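Local coordinates for protein Ribose/Galactose Isomerase (Vibrio parahaemolyticus, PDB 3ONO) that probably interconverts aldose and ketose sugar phosphates, as a member of the LacAB/RpiB family of isomerases, at residues Ile6-Glu11 with Ala19-Glu24. Sequence-based numbering, arbitrary orientation.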
ATOM      1  N   ILE A   6     -23.902  11.161   8.679  1.00 26.09           N
ATOM      2  CA  ILE A   6     -22.958  10.045   8.592  1.00 26.29           C
ATOM      3  C   ILE A   6     -22.948   9.246   9.893  1.00 29.38           C
ATOM      4  O   ILE A   6     -22.750   9.816  10.967  1.00 30.37           O
ATOM      5  CB  ILE A   6     -21.537  10.564   8.326  1.00 26.67           C
ATOM      6  CG1 ILE A   6     -21.523  11.498   7.109  1.00 29.84           C
ATOM      7  CG2 ILE A   6     -20.552   9.393   8.140  1.00 26.60           C
ATOM      8  CD1 ILE A   6     -20.205  12.303   6.939  1.00 26.68           C
ATOM      9  N   ALA A   7     -23.144   7.935   9.807  1.00 24.51           N
ATOM     10  CA  ALA A   7     -23.059   7.092  10.998  1.00 25.63           C
ATOM     11  C   ALA A   7     -21.735   6.344  11.035  1.00 29.68           C
ATOM     12  O   ALA A   7     -21.399   5.653  10.079  1.00 29.22           O
ATOM     13  CB  ALA A   7     -24.214   6.076  11.030  1.00 27.02           C
ATOM     14  N   LEU A   8     -21.000   6.473  12.137  1.00 25.12           N
ATOM     15  CA  LEU A   8     -19.800   5.669  12.353  1.00 23.05           C
ATOM     16  C   LEU A   8     -20.221   4.459  13.177  1.00 24.65           C
ATOM     17  O   LEU A   8     -20.944   4.609  14.165  1.00 25.70           O
ATOM     18  CB  LEU A   8     -18.753   6.469  13.126  1.00 24.20           C
ATOM     19  CG  LEU A   8     -17.540   5.691  13.624  1.00 23.55           C
ATOM     20  CD1 LEU A   8     -16.770   5.144  12.436  1.00 23.76           C
ATOM     21  CD2 LEU A   8     -16.659   6.633  14.465  1.00 25.56           C
HETATM   22  N   MSE A   9     -19.800   3.264  12.778  1.00 21.35           N
HETATM   23  CA  MSE A   9     -20.175   2.076  13.552  1.00 22.32           C
HETATM   24  C   MSE A   9     -19.036   1.071  13.586  1.00 23.03           C
HETATM   25  O   MSE A   9     -18.583   0.595  12.543  1.00 21.55           O
HETATM   26  CB  MSE A   9     -21.465   1.445  13.009  1.00 24.66           C
HETATM   27  CG  MSE A   9     -21.396   1.067  11.561  1.00 22.07           C
HETATM   28 SE   MSE A   9     -23.109   0.334  10.972  0.70 24.39          SE
HETATM   29  CE  MSE A   9     -24.165   1.940  11.045  1.00 26.69           C
HETATM   30  N   MSE A  10     -18.559   0.775  14.792  1.00 19.94           N
HETATM   31  CA  MSE A  10     -17.423  -0.124  14.979  1.00 19.75           C
HETATM   32  C   MSE A  10     -17.787  -1.287  15.909  1.00 21.73           C
HETATM   33  O   MSE A  10     -18.717  -1.175  16.719  1.00 23.95           O
HETATM   34  CB  MSE A  10     -16.185   0.652  15.431  1.00 22.72           C
HETATM   35  CG  MSE A  10     -15.639   1.492  14.306  1.00 21.30           C
HETATM   36 SE   MSE A  10     -14.345   2.816  14.893  0.79 28.50          SE
HETATM   37  CE  MSE A  10     -12.969   1.567  15.488  1.00 25.59           C
ATOM     38  N   GLU A  11     -17.090  -2.409  15.744  1.00 21.62           N
ATOM     39  CA  GLU A  11     -17.388  -3.636  16.481  1.00 22.79           C
ATOM     40  C   GLU A  11     -16.301  -3.969  17.518  1.00 21.41           C
ATOM     41  O   GLU A  11     -15.372  -3.190  17.725  1.00 25.13           O
ATOM     42  CB  GLU A  11     -17.613  -4.822  15.531  1.00 19.46           C
ATOM     43  CG  GLU A  11     -16.509  -4.991  14.478  1.00 21.32           C
ATOM     44  CD  GLU A  11     -15.162  -5.360  15.071  1.00 25.49           C
ATOM     45  OE1 GLU A  11     -14.282  -4.491  15.067  1.00 22.18           O
ATOM     46  OE2 GLU A  11     -14.983  -6.507  15.527  1.00 27.90           O
ATOM     47  N   ALA A  19     -12.655   5.877  19.925  1.00 29.69           N
ATOM     48  CA  ALA A  19     -12.439   7.273  20.321  1.00 29.92           C
ATOM     49  C   ALA A  19     -11.569   8.020  19.303  1.00 30.94           C
ATOM     50  O   ALA A  19     -11.883   9.150  18.910  1.00 30.48           O
ATOM     51  CB  ALA A  19     -11.826   7.366  21.730  1.00 30.96           C
HETATM   52  N   MSE A  20     -10.476   7.389  18.882  1.00 30.37           N
HETATM   53  CA  MSE A  20      -9.614   7.967  17.858  1.00 29.23           C
HETATM   54  C   MSE A  20     -10.394   8.192  16.563  1.00 31.86           C
HETATM   55  O   MSE A  20     -10.355   9.274  15.985  1.00 30.71           O
HETATM   56  CB  MSE A  20      -8.386   7.078  17.609  1.00 25.84           C
HETATM   57  CG  MSE A  20      -7.424   7.617  16.561  1.00 26.85           C
HETATM   58 SE   MSE A  20      -7.863   6.878  14.799  0.67 30.96          SE
HETATM   59  CE  MSE A  20      -7.753   4.984  15.259  1.00 29.91           C
ATOM     60  N   VAL A  21     -11.110   7.175  16.090  1.00 28.30           N
ATOM     61  CA  VAL A  21     -11.748   7.321  14.792  1.00 28.20           C
ATOM     62  C   VAL A  21     -12.864   8.364  14.839  1.00 26.15           C
ATOM     63  O   VAL A  21     -12.972   9.209  13.949  1.00 28.53           O
ATOM     64  CB  VAL A  21     -12.317   5.979  14.262  1.00 23.68           C
ATOM     65  CG1 VAL A  21     -13.048   6.211  12.955  1.00 26.47           C
ATOM     66  CG2 VAL A  21     -11.200   4.970  14.077  1.00 24.67           C
ATOM     67  N   ALA A  22     -13.670   8.321  15.890  1.00 27.04           N
ATOM     68  CA  ALA A  22     -14.732   9.304  16.070  1.00 26.77           C
ATOM     69  C   ALA A  22     -14.145  10.706  16.153  1.00 29.38           C
ATOM     70  O   ALA A  22     -14.691  11.664  15.591  1.00 30.14           O
ATOM     71  CB  ALA A  22     -15.531   8.986  17.327  1.00 30.43           C
ATOM     72  N   GLY A  23     -13.021  10.822  16.851  1.00 27.57           N
ATOM     73  CA  GLY A  23     -12.300  12.089  16.922  1.00 30.98           C
ATOM     74  C   GLY A  23     -11.978  12.646  15.546  1.00 33.79           C
ATOM     75  O   GLY A  23     -12.283  13.803  15.243  1.00 33.19           O
ATOM     76  N   GLU A  24     -11.382  11.809  14.694  1.00 28.98           N
ATOM     77  CA  GLU A  24     -11.025  12.248  13.354  1.00 28.49           C
ATOM     78  C   GLU A  24     -12.277  12.531  12.529  1.00 29.63           C
ATOM     79  O   GLU A  24     -12.314  13.499  11.778  1.00 31.04           O
ATOM     80  CB  GLU A  24     -10.131  11.223  12.648  1.00 26.13           C
ATOM     81  CG  GLU A  24      -8.793  10.939  13.376  1.00 28.78           C
ATOM     82  CD  GLU A  24      -7.819  12.101  13.314  1.00 35.17           C
ATOM     83  OE1 GLU A  24      -8.114  13.105  12.627  1.00 36.48           O
ATOM     84  OE2 GLU A  24      -6.750  12.007  13.960  1.00 35.59           O
TER
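V21 is met by two side chains from the strand side, L8 and selenomethionine M10, each taking a different part of the valine. CD1 and CD2 of L8 both approach V21 CG1, with L8 CD1 to V21 CG1 at 3.9 Å. The selenium of M10 comes up to the other branch, lying 3.8 Å from V21 CB and 3.9 Å from V21 CG2, and its terminal methyl CE continues along that methyl at 4.1 Å from V21 CG2. A bend at the last torsion of M10 (chi3 65°) turns CE out of the line of the extended chain. With CG swung anti to the backbone nitrogen (chi1 170°), the fork of L8 is carried to the helix, and its second methyl, CD2, rests against helix backbone as well as side chain: L8 CD2 is 3.7 Å from A22 CA and 3.9 Å from A22 CB. The closest pair of CA atoms across the segments, L8 and A22, is 7.3 Å apart, a spacing bridged here by a single leucine branch. Topologically this is the first half of a beta-alpha-beta unit in an alpha-beta-alpha sandwich: strand 5-8, paired with strands 35-38 and 69-74, packs one face against helix 18-31. Alternation along the chain sends M9 to the opposite face, where it touches L54, M57 and L61 of helix 51-63. L8 also reaches N18 and L25 of helix 18-31, while V21 additionally touches F117.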